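Local coordinates for transcriptional regulator containing CBS domains (Streptococcus pneumoniae, PDB 6UOF), which probably controls transcription in response to a small ligand, perhaps an adenosine nucleotide, sensed by the tandem CBS domains that make up this fragment, at residues T21-V24 with K25-L28; V41-Q44 with H45-V49; V110-R113 with R114-M117. All coordinates share one frame; numbering follows the deposited sequence.

Contact 1: T21-V24 with K25-L28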
ATOM      1  N   THR A  21      -0.231 -11.949  -9.020  1.00 13.72           N
ATOM      2  CA  THR A  21       0.330 -13.248  -9.483  1.00 14.98           C
ATOM      3  C   THR A  21       1.681 -13.554  -8.821  1.00 15.46           C
ATOM      4  O   THR A  21       2.220 -14.643  -9.082  1.00 16.97           O
ATOM      5  CB  THR A  21       0.400 -13.295 -11.010  1.00 16.13           C
ATOM      6  OG1 THR A  21       1.015 -12.073 -11.422  1.00 16.43           O
ATOM      7  CG2 THR A  21      -0.968 -13.441 -11.635  1.00 17.38           C
ATOM      8  N   ASP A  22       2.223 -12.624  -8.033  1.00 14.02           N
ATOM      9  CA  ASP A  22       3.392 -12.957  -7.183  1.00 14.77           C
ATOM     10  C   ASP A  22       2.927 -13.952  -6.106  1.00 13.98           C
ATOM     11  O   ASP A  22       1.702 -14.178  -5.964  1.00 13.71           O
ATOM     12  CB  ASP A  22       4.004 -11.701  -6.551  1.00 15.05           C
ATOM     13  CG  ASP A  22       4.766 -10.783  -7.510  1.00 16.84           C
ATOM     14  OD1 ASP A  22       5.331 -11.298  -8.482  1.00 19.55           O
ATOM     15  OD2 ASP A  22       4.815  -9.559  -7.243  1.00 18.29           O
ATOM     16  N   THR A  23       3.867 -14.515  -5.354  1.00 13.83           N
ATOM     17  CA  THR A  23       3.553 -15.531  -4.321  1.00 14.59           C
ATOM     18  C   THR A  23       3.846 -14.990  -2.923  1.00 13.95           C
ATOM     19  O   THR A  23       4.476 -13.927  -2.760  1.00 13.65           O
ATOM     20  CB  THR A  23       4.360 -16.804  -4.584  1.00 16.07           C
ATOM     21  OG1 THR A  23       5.728 -16.453  -4.365  1.00 17.31           O
ATOM     22  CG2 THR A  23       4.138 -17.377  -5.968  1.00 17.00           C
ATOM     23  N   VAL A  24       3.393 -15.750  -1.935  1.00 13.88           N
ATOM     24  CA  VAL A  24       3.666 -15.398  -0.515  1.00 14.07           C
ATOM     25  C   VAL A  24       5.188 -15.382  -0.300  1.00 14.62           C
ATOM     26  O   VAL A  24       5.666 -14.469   0.402  1.00 14.50           O
ATOM     27  CB  VAL A  24       2.924 -16.367   0.419  1.00 14.51           C
ATOM     28  CG1 VAL A  24       3.471 -16.341   1.842  1.00 15.08           C
ATOM     29  CG2 VAL A  24       1.433 -16.074   0.404  1.00 14.19           C
ATOM     30  N   LYS A  25       5.928 -16.281  -0.956  1.00 15.66           N
ATOM     31  CA  LYS A  25       7.419 -16.283  -0.869  1.00 17.34           C
ATOM     32  C   LYS A  25       7.941 -14.921  -1.345  1.00 16.42           C
ATOM     33  O   LYS A  25       8.848 -14.357  -0.702  1.00 16.88           O
ATOM     34  CB  LYS A  25       8.042 -17.390  -1.729  1.00 19.44           C
ATOM     35  CG  LYS A  25       9.567 -17.369  -1.787  1.00 22.05           C
ATOM     36  CD  LYS A  25      10.168 -18.344  -2.781  1.00 25.81           C
ATOM     37  CE  LYS A  25      11.658 -18.150  -2.994  1.00 28.02           C
ATOM     38  NZ  LYS A  25      11.958 -16.841  -3.620  1.00 29.65           N
ATOM     39  N   ASP A  26       7.408 -14.419  -2.457  1.00 15.59           N
ATOM     40  CA  ASP A  26       7.843 -13.096  -2.978  1.00 15.71           C
ATOM     41  C   ASP A  26       7.546 -12.005  -1.946  1.00 14.53           C
ATOM     42  O   ASP A  26       8.389 -11.104  -1.778  1.00 15.20           O
ATOM     43  CB  ASP A  26       7.161 -12.772  -4.306  1.00 15.86           C
ATOM     44  CG  ASP A  26       7.513 -13.725  -5.431  1.00 17.39           C
ATOM     45  OD1 ASP A  26       8.668 -14.164  -5.487  1.00 19.11           O
ATOM     46  OD2 ASP A  26       6.613 -14.030  -6.227  1.00 18.00           O
ATOM     47  N   TYR A  27       6.396 -12.078  -1.274  1.00 14.07           N
ATOM     48  CA  TYR A  27       6.036 -11.085  -0.224  1.00 13.59           C
ATOM     49  C   TYR A  27       7.052 -11.156   0.925  1.00 13.96           C
ATOM     50  O   TYR A  27       7.604 -10.104   1.327  1.00 13.77           O
ATOM     51  CB  TYR A  27       4.617 -11.335   0.291  1.00 13.10           C
ATOM     52  CG  TYR A  27       4.324 -10.660   1.603  1.00 12.79           C
ATOM     53  CD1 TYR A  27       3.999  -9.315   1.676  1.00 12.75           C
ATOM     54  CD2 TYR A  27       4.466 -11.356   2.788  1.00 13.73           C
ATOM     55  CE1 TYR A  27       3.751  -8.691   2.887  1.00 12.74           C
ATOM     56  CE2 TYR A  27       4.255 -10.737   4.008  1.00 13.47           C
ATOM     57  CZ  TYR A  27       3.924  -9.400   4.059  1.00 13.05           C
ATOM     58  OH  TYR A  27       3.705  -8.778   5.255  1.00 13.25           O
ATOM     59  N   LEU A  28       7.332 -12.359   1.426  1.00 14.37           N
ATOM     60  CA  LEU A  28       8.283 -12.503   2.563  1.00 15.54           C
ATOM     61  C   LEU A  28       9.666 -11.977   2.163  1.00 16.39           C
ATOM     62  O   LEU A  28      10.323 -11.332   3.009  1.00 16.78           O
ATOM     63  CB  LEU A  28       8.332 -13.964   3.020  1.00 16.33           C
ATOM     64  CG  LEU A  28       7.025 -14.504   3.605  1.00 16.45           C
ATOM     65  CD1 LEU A  28       7.138 -15.988   3.923  1.00 17.66           C
ATOM     66  CD2 LEU A  28       6.613 -13.724   4.849  1.00 16.70           C
TER
HETATM   67  O   HOH W   1       7.903 -12.366  -8.444  0.50 31.80           O
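T23 and D26 form a capping box at the start of helix 24-34 in the first CBS domain, each side chain meeting the backbone NH of the other residue. D26 carries most of it. Its CB packs 3.3 Å from T23 O, and its CG lies anti to the carbonyl carbon (chi1 -64°), which turns the carboxylate back toward the residues ahead of the helix. From there D26 OD2 accepts from T23 N at 2.9 Å with a nearly straight N-H...O angle of 163°; the donor comes in on the anti side of the carboxylate, some way out of its plane. D26 OD2 also lies 3.2 Å from T23 OG1, a weak hydrogen bond at most.

The return half of the box is made by T23 OG1, whose place between the backbone N and the carbonyl carbon (chi1 67°) turns it to the first helical NH groups; it accepts from D26 N at 3.3 Å. Backbone bonds from Y27 N to T23 O and from L28 N to V24 O then start the regular helical pattern. V24, whose side chain also touches K60 and V69, and L28 meet along one side of this first turn through a loose contact of V24 CG1 with L28 CD1.

A second acid stands next to the box. D22 sets its carboxylate nearly perpendicular to that of D26, and the proximity of two like charges probably costs some energy. D22 OD2 is taken up by the backbone N of R19, while Y27 points away from the cap, its hydroxyl bonded to S37 O. One water bridges the acids from the side, donating at 2.8 Å to D22 OD1 and, more weakly, at 3.1 Å to D26 OD2.

Contact 2: V41-Q44 with H45-V49; sequences VINQ and HQVVV
A beta hairpin joins strands 39-42 and 48-52 of the first CBS domain, and this contact is its tip: a type I turn from N43 to Q46 above the last bridged pair. I42 and V48 face each other as an antiparallel non-hydrogen-bonded pair, with I42 CG2 and V48 CG2 in loose apolar contact. Backbone bonds lie to each side of this pair, V49 N giving to V41 O and N43 N to V47 O, the latter in the carbonyl plane. The turn is closed by Q46 N, 2.9 Å from N43 O.

N43 organises the loop. With CG held between its backbone N and carbonyl carbon (chi1 66°), the amide folds in under the turn, and N43 OD1 accepts from H45 N at 2.9 Å, an Asx turn, and from V47 N at 3.1 Å. Both approach well out of the amide plane, from opposite faces, so the oxygen is gripped between them and the side-chain flip is fixed. N43 ND2 is directed to the edge of the H45 ring, in its plane, while V49 CG1 packs 3.7 Å from ND2.

At the exposed end of the turn, Q44 runs alongside H45, and its CG lies over one face of the imidazole as a CH-pi contact, 4.1 Å from the ring centroid and offset toward the rim. Q46 bends at chi2 (-50°), which brings OE1 to 3.5 Å from I42 CD1; a water donates to OE1 and, weakly, to N43 O.

Below the tip, I42 bonds through its backbone to L18 and E20 on the strand 18-19 side. I42 and V48 both rest on L107 of strand 107-112, and backbone bonds of Q46 with L107 and V48 with Q105 tie the hairpin to the second domain.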
ATOM      1  N   VAL A  41      -1.192  -4.151  -3.821  1.00 10.36           N
ATOM      2  CA  VAL A  41      -1.150  -5.240  -4.834  1.00 10.30           C
ATOM      3  C   VAL A  41      -1.827  -4.764  -6.116  1.00 10.58           C
ATOM      4  O   VAL A  41      -2.938  -4.233  -6.039  1.00 10.95           O
ATOM      5  CB  VAL A  41      -1.850  -6.500  -4.312  1.00 10.60           C
ATOM      6  CG1 VAL A  41      -1.653  -7.625  -5.302  1.00 10.71           C
ATOM      7  CG2 VAL A  41      -1.343  -6.898  -2.932  1.00 11.11           C
ATOM      8  N   ILE A  42      -1.148  -4.982  -7.244  1.00 10.81           N
ATOM      9  CA  ILE A  42      -1.720  -4.569  -8.556  1.00 11.15           C
ATOM     10  C   ILE A  42      -1.992  -5.776  -9.450  1.00 11.43           C
ATOM     11  O   ILE A  42      -1.314  -6.794  -9.353  1.00 11.78           O
ATOM     12  CB  ILE A  42      -0.791  -3.580  -9.281  1.00 11.71           C
ATOM     13  CG1 ILE A  42       0.591  -4.176  -9.568  1.00 12.14           C
ATOM     14  CG2 ILE A  42      -0.731  -2.269  -8.526  1.00 12.19           C
ATOM     15  CD1 ILE A  42       1.472  -3.337 -10.482  1.00 13.42           C
ATOM     16  N   ASN A  43      -2.954  -5.594 -10.343  1.00 11.30           N
ATOM     17  CA  ASN A  43      -3.192  -6.623 -11.377  1.00 11.87           C
ATOM     18  C   ASN A  43      -2.372  -6.270 -12.625  1.00 12.08           C
ATOM     19  O   ASN A  43      -1.580  -5.295 -12.607  1.00 12.21           O
ATOM     20  CB  ASN A  43      -4.685  -6.804 -11.658  1.00 12.09           C
ATOM     21  CG  ASN A  43      -5.338  -5.598 -12.294  1.00 12.72           C
ATOM     22  OD1 ASN A  43      -4.654  -4.673 -12.731  1.00 12.72           O
ATOM     23  ND2 ASN A  43      -6.658  -5.612 -12.378  1.00 14.00           N
ATOM     24  N   GLN A  44      -2.570  -7.040 -13.694  1.00 12.40           N
ATOM     25  CA  GLN A  44      -1.768  -6.859 -14.937  1.00 13.20           C
ATOM     26  C   GLN A  44      -2.169  -5.572 -15.685  1.00 13.75           C
ATOM     27  O   GLN A  44      -1.487  -5.245 -16.679  1.00 16.66           O
ATOM     28  CB  GLN A  44      -1.894  -8.081 -15.845  1.00 13.59           C
ATOM     29  CG  GLN A  44      -3.291  -8.291 -16.412  1.00 13.80           C
ATOM     30  CD  GLN A  44      -3.383  -9.539 -17.257  1.00 14.08           C
ATOM     31  OE1 GLN A  44      -2.551  -9.823 -18.124  1.00 14.18           O
ATOM     32  NE2 GLN A  44      -4.446 -10.300 -17.051  1.00 15.48           N
ATOM     33  N   HIS A  45      -3.202  -4.868 -15.221  1.00 13.59           N
ATOM     34  CA  HIS A  45      -3.638  -3.549 -15.757  1.00 14.35           C
ATOM     35  C   HIS A  45      -3.096  -2.426 -14.854  1.00 13.80           C
ATOM     36  O   HIS A  45      -3.435  -1.263 -15.085  1.00 14.41           O
ATOM     37  CB  HIS A  45      -5.162  -3.496 -15.842  1.00 15.72           C
ATOM     38  CG  HIS A  45      -5.728  -4.631 -16.615  1.00 17.83           C
ATOM     39  ND1 HIS A  45      -5.691  -4.663 -17.986  1.00 20.69           N
ATOM     40  CD2 HIS A  45      -6.313  -5.783 -16.210  1.00 18.72           C
ATOM     41  CE1 HIS A  45      -6.238  -5.789 -18.402  1.00 21.36           C
ATOM     42  NE2 HIS A  45      -6.625  -6.492 -17.333  1.00 21.88           N
ATOM     43  N   GLN A  46      -2.283  -2.791 -13.863  1.00 13.36           N
ATOM     44  CA  GLN A  46      -1.632  -1.854 -12.900  1.00 12.58           C
ATOM     45  C   GLN A  46      -2.654  -1.280 -11.903  1.00 11.73           C
ATOM     46  O   GLN A  46      -2.314  -0.333 -11.183  1.00 12.28           O
ATOM     47  CB  GLN A  46      -0.907  -0.698 -13.604  1.00 13.79           C
ATOM     48  CG  GLN A  46      -0.182  -1.093 -14.885  1.00 15.24           C
ATOM     49  CD  GLN A  46       0.710  -2.298 -14.735  1.00 16.20           C
ATOM     50  OE1 GLN A  46       1.516  -2.390 -13.818  1.00 19.16           O
ATOM     51  NE2 GLN A  46       0.625  -3.205 -15.700  1.00 17.56           N
ATOM     52  N   VAL A  47      -3.868  -1.830 -11.879  1.00 11.75           N
ATOM     53  CA  VAL A  47      -4.940  -1.337 -10.975  1.00 11.86           C
ATOM     54  C   VAL A  47      -4.737  -1.949  -9.586  1.00 11.73           C
ATOM     55  O   VAL A  47      -4.398  -3.137  -9.467  1.00 11.76           O
ATOM     56  CB  VAL A  47      -6.336  -1.658 -11.554  1.00 12.84           C
ATOM     57  CG1 VAL A  47      -7.456  -1.396 -10.558  1.00 12.91           C
ATOM     58  CG2 VAL A  47      -6.586  -0.874 -12.828  1.00 14.00           C
ATOM     59  N   VAL A  48      -4.923  -1.135  -8.557  1.00 11.71           N
ATOM     60  CA  VAL A  48      -4.826  -1.659  -7.167  1.00 11.82           C
ATOM     61  C   VAL A  48      -6.030  -2.575  -6.920  1.00 12.57           C
ATOM     62  O   VAL A  48      -7.170  -2.115  -7.064  1.00 15.09           O
ATOM     63  CB  VAL A  48      -4.767  -0.505  -6.162  1.00 12.43           C
ATOM     64  CG1 VAL A  48      -4.823  -1.011  -4.726  1.00 12.81           C
ATOM     65  CG2 VAL A  48      -3.523   0.331  -6.382  1.00 12.76           C
ATOM     66  N   VAL A  49      -5.764  -3.823  -6.547  1.00 11.47           N
ATOM     67  CA  VAL A  49      -6.850  -4.824  -6.323  1.00 11.96           C
ATOM     68  C   VAL A  49      -6.901  -5.261  -4.856  1.00 11.52           C
ATOM     69  O   VAL A  49      -7.816  -6.018  -4.505  1.00 12.71           O
ATOM     70  CB  VAL A  49      -6.661  -6.025  -7.259  1.00 12.42           C
ATOM     71  CG1 VAL A  49      -6.961  -5.648  -8.701  1.00 12.89           C
ATOM     72  CG2 VAL A  49      -5.284  -6.655  -7.139  1.00 12.69           C
TER
HETATM   73  O   HOH W   2       1.693  -5.572 -13.345  1.00 20.83           O

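Contact 3: V110-R113 with R114-M117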
ATOM      1  N   VAL A 110       2.714   4.967  -2.251  1.00 11.76           N
ATOM      2  CA  VAL A 110       2.014   4.902  -0.937  1.00 12.04           C
ATOM      3  C   VAL A 110       2.330   6.131  -0.100  1.00 12.03           C
ATOM      4  O   VAL A 110       3.347   6.808  -0.339  1.00 12.89           O
ATOM      5  CB  VAL A 110       2.438   3.662  -0.134  1.00 12.83           C
ATOM      6  CG1 VAL A 110       2.303   2.368  -0.910  1.00 13.17           C
ATOM      7  CG2 VAL A 110       3.840   3.811   0.446  1.00 14.36           C
ATOM      8  N   VAL A 111       1.474   6.404   0.879  1.00 12.12           N
ATOM      9  CA  VAL A 111       1.801   7.367   1.971  1.00 13.67           C
ATOM     10  C   VAL A 111       1.892   6.533   3.251  1.00 12.66           C
ATOM     11  O   VAL A 111       1.053   5.628   3.459  1.00 13.00           O
ATOM     12  CB  VAL A 111       0.810   8.529   2.121  1.00 16.54           C
ATOM     13  CG1 VAL A 111       0.793   9.397   0.896  1.00 18.35           C
ATOM     14  CG2 VAL A 111      -0.588   8.089   2.487  1.00 18.18           C
ATOM     15  N   THR A 112       2.917   6.802   4.047  1.00 12.86           N
ATOM     16  CA  THR A 112       3.104   6.037   5.302  1.00 12.85           C
ATOM     17  C   THR A 112       2.650   6.874   6.497  1.00 12.92           C
ATOM     18  O   THR A 112       2.747   8.117   6.463  1.00 13.64           O
ATOM     19  CB  THR A 112       4.556   5.598   5.513  1.00 14.33           C
ATOM     20  OG1 THR A 112       5.291   6.787   5.817  1.00 15.78           O
ATOM     21  CG2 THR A 112       5.142   4.848   4.334  1.00 15.45           C
ATOM     22  N   ARG A 113       2.244   6.186   7.556  1.00 13.46           N
ATOM     23  CA  ARG A 113       1.772   6.843   8.797  1.00 13.14           C
ATOM     24  C   ARG A 113       2.882   7.727   9.380  1.00 14.08           C
ATOM     25  O   ARG A 113       2.597   8.879   9.747  1.00 14.47           O
ATOM     26  CB  ARG A 113       1.350   5.774   9.809  1.00 13.69           C
ATOM     27  CG  ARG A 113       0.736   6.336  11.076  1.00 13.70           C
ATOM     28  CD  ARG A 113       0.522   5.208  12.077  1.00 14.06           C
ATOM     29  NE  ARG A 113      -0.146   5.740  13.252  1.00 14.28           N
ATOM     30  CZ  ARG A 113      -1.463   5.730  13.471  1.00 14.66           C
ATOM     31  NH1 ARG A 113      -2.302   5.194  12.596  1.00 14.92           N
ATOM     32  NH2 ARG A 113      -1.948   6.285  14.568  1.00 15.06           N
ATOM     33  N   ARG A 114       4.111   7.216   9.449  1.00 15.37           N
ATOM     34  CA  ARG A 114       5.194   8.020  10.073  1.00 16.93           C
ATOM     35  C   ARG A 114       5.384   9.333   9.300  1.00 16.57           C
ATOM     36  O   ARG A 114       5.552  10.378   9.935  1.00 16.74           O
ATOM     37  CB  ARG A 114       6.507   7.235  10.098  1.00 20.79           C
ATOM     38  CG  ARG A 114       7.547   7.829  11.035  1.00 24.64           C
ATOM     39  CD  ARG A 114       8.990   7.481  10.716  1.00 30.13           C
ATOM     40  NE  ARG A 114       9.617   8.469   9.837  1.00 35.85           N
ATOM     41  CZ  ARG A 114       9.650   8.419   8.506  1.00 34.84           C
ATOM     42  NH1 ARG A 114       9.093   7.414   7.851  1.00 34.33           N
ATOM     43  NH2 ARG A 114      10.256   9.381   7.829  1.00 41.30           N
ATOM     44  N   ASP A 115       5.361   9.287   7.969  1.00 15.36           N
ATOM     45  CA  ASP A 115       5.578  10.548   7.220  1.00 15.88           C
ATOM     46  C   ASP A 115       4.413  11.508   7.455  1.00 15.64           C
ATOM     47  O   ASP A 115       4.655  12.707   7.610  1.00 17.13           O
ATOM     48  CB  ASP A 115       5.772  10.255   5.736  1.00 15.88           C
ATOM     49  CG  ASP A 115       7.084   9.566   5.413  1.00 16.74           C
ATOM     50  OD1 ASP A 115       8.058   9.779   6.169  1.00 19.31           O
ATOM     51  OD2 ASP A 115       7.146   8.863   4.383  1.00 17.76           O
ATOM     52  N   VAL A 116       3.190  10.994   7.494  1.00 14.97           N
ATOM     53  CA  VAL A 116       2.004  11.870   7.680  1.00 16.44           C
ATOM     54  C   VAL A 116       2.040  12.494   9.072  1.00 17.47           C
ATOM     55  O   VAL A 116       1.811  13.689   9.226  1.00 19.95           O
ATOM     56  CB  VAL A 116       0.711  11.073   7.441  1.00 16.05           C
ATOM     57  CG1 VAL A 116      -0.514  11.822   7.941  1.00 17.41           C
ATOM     58  CG2 VAL A 116       0.555  10.688   5.976  1.00 16.21           C
HETATM   59  N   MSE A 117       2.399  11.694  10.076  1.00 17.02           N
HETATM   60  CA  MSE A 117       2.356  12.225  11.430  1.00 18.47           C
HETATM   61  C   MSE A 117       3.499  13.209  11.680  1.00 20.44           C
HETATM   62  O   MSE A 117       3.336  14.169  12.432  1.00 23.19           O
HETATM   63  CB  MSE A 117       2.421  11.096  12.461  1.00 18.69           C
HETATM   64  CG  MSE A 117       1.240  10.149  12.440  1.00 18.13           C
HETATM   65 SE   MSE A 117      -0.536  11.009  12.241  1.00 20.18          SE
HETATM   66  CE  MSE A 117      -1.553   9.687  11.240  1.00 17.91           C
TER
HETATM   67  O   HOH W   3       4.851   8.586   2.845  1.00 14.52           O
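T112 and D115 are the threonine and aspartate of the CBS signature, which in many relatives binds the ribose and phosphates of an adenosine nucleotide; no nucleotide is bound here. T112 is the N-cap of helix 113-118, at the point where strand 107-112 of the second CBS domain passes into its closing helix. T112 OG1 meets D115 twice: it accepts from D115 N at 3.3 Å and gives a weak hydrogen bond to D115 OD2 at 3.1 Å. A chi1 of 71° places OG1 between the backbone N and the carbonyl carbon, facing the incoming helical NH. The carboxylate reaches T112 N indirectly: a water accepts from that NH and donates to D115 OD2.

Backbone bonds carry the turn onward, from V116 N to T112 O in the carbonyl plane and from M117 N to R113 O at 2.8 Å. Around them, V116 CG2 packs 3.4 Å from T112 O and makes a loose apolar contact with V111 CB, 4.4 Å away. V116 also touches I83 and S87 of helix 83-93.

A second shell of charge holds the cap's carboxylate. R10 forms a salt bridge to D115 OD2 through NE, and R114, bent at chi3 (92°), brings NH2 to 2.8 Å from D115 OD1 while its NE pairs with E118. With both oxygens engaged by guanidinium groups, D115 probably stays ionised. R113 turns the opposite way from this cluster: its chain runs extended to NE, and NH1 bonds to the main-chain oxygens of F95 and M90. Along that chain the selenomethionine M117 curls back, its CE coming 4.1 Å from R113 CG.

Contacts 1 and 3 are locally similar, each a threonine N-cap with an aspartate three residues on, but they occupy non-equivalent places in the two CBS domains; of the three, contact 3 alone belongs to the probable nucleotide site. In contact 1 the aspartate takes the threonine NH directly; in contact 3 a water intervenes. Their centres are 24 Å apart, on opposite sides of the chain's centre. Contact 2 follows contact 1 in the first domain, with centres 15 Å apart, and lies 22 Å from contact 3, centre to centre. A bound sodium ion lies about 8 Å from the T112 side chain (contact 3) and about 12 Å from that of Y27 (contact 1).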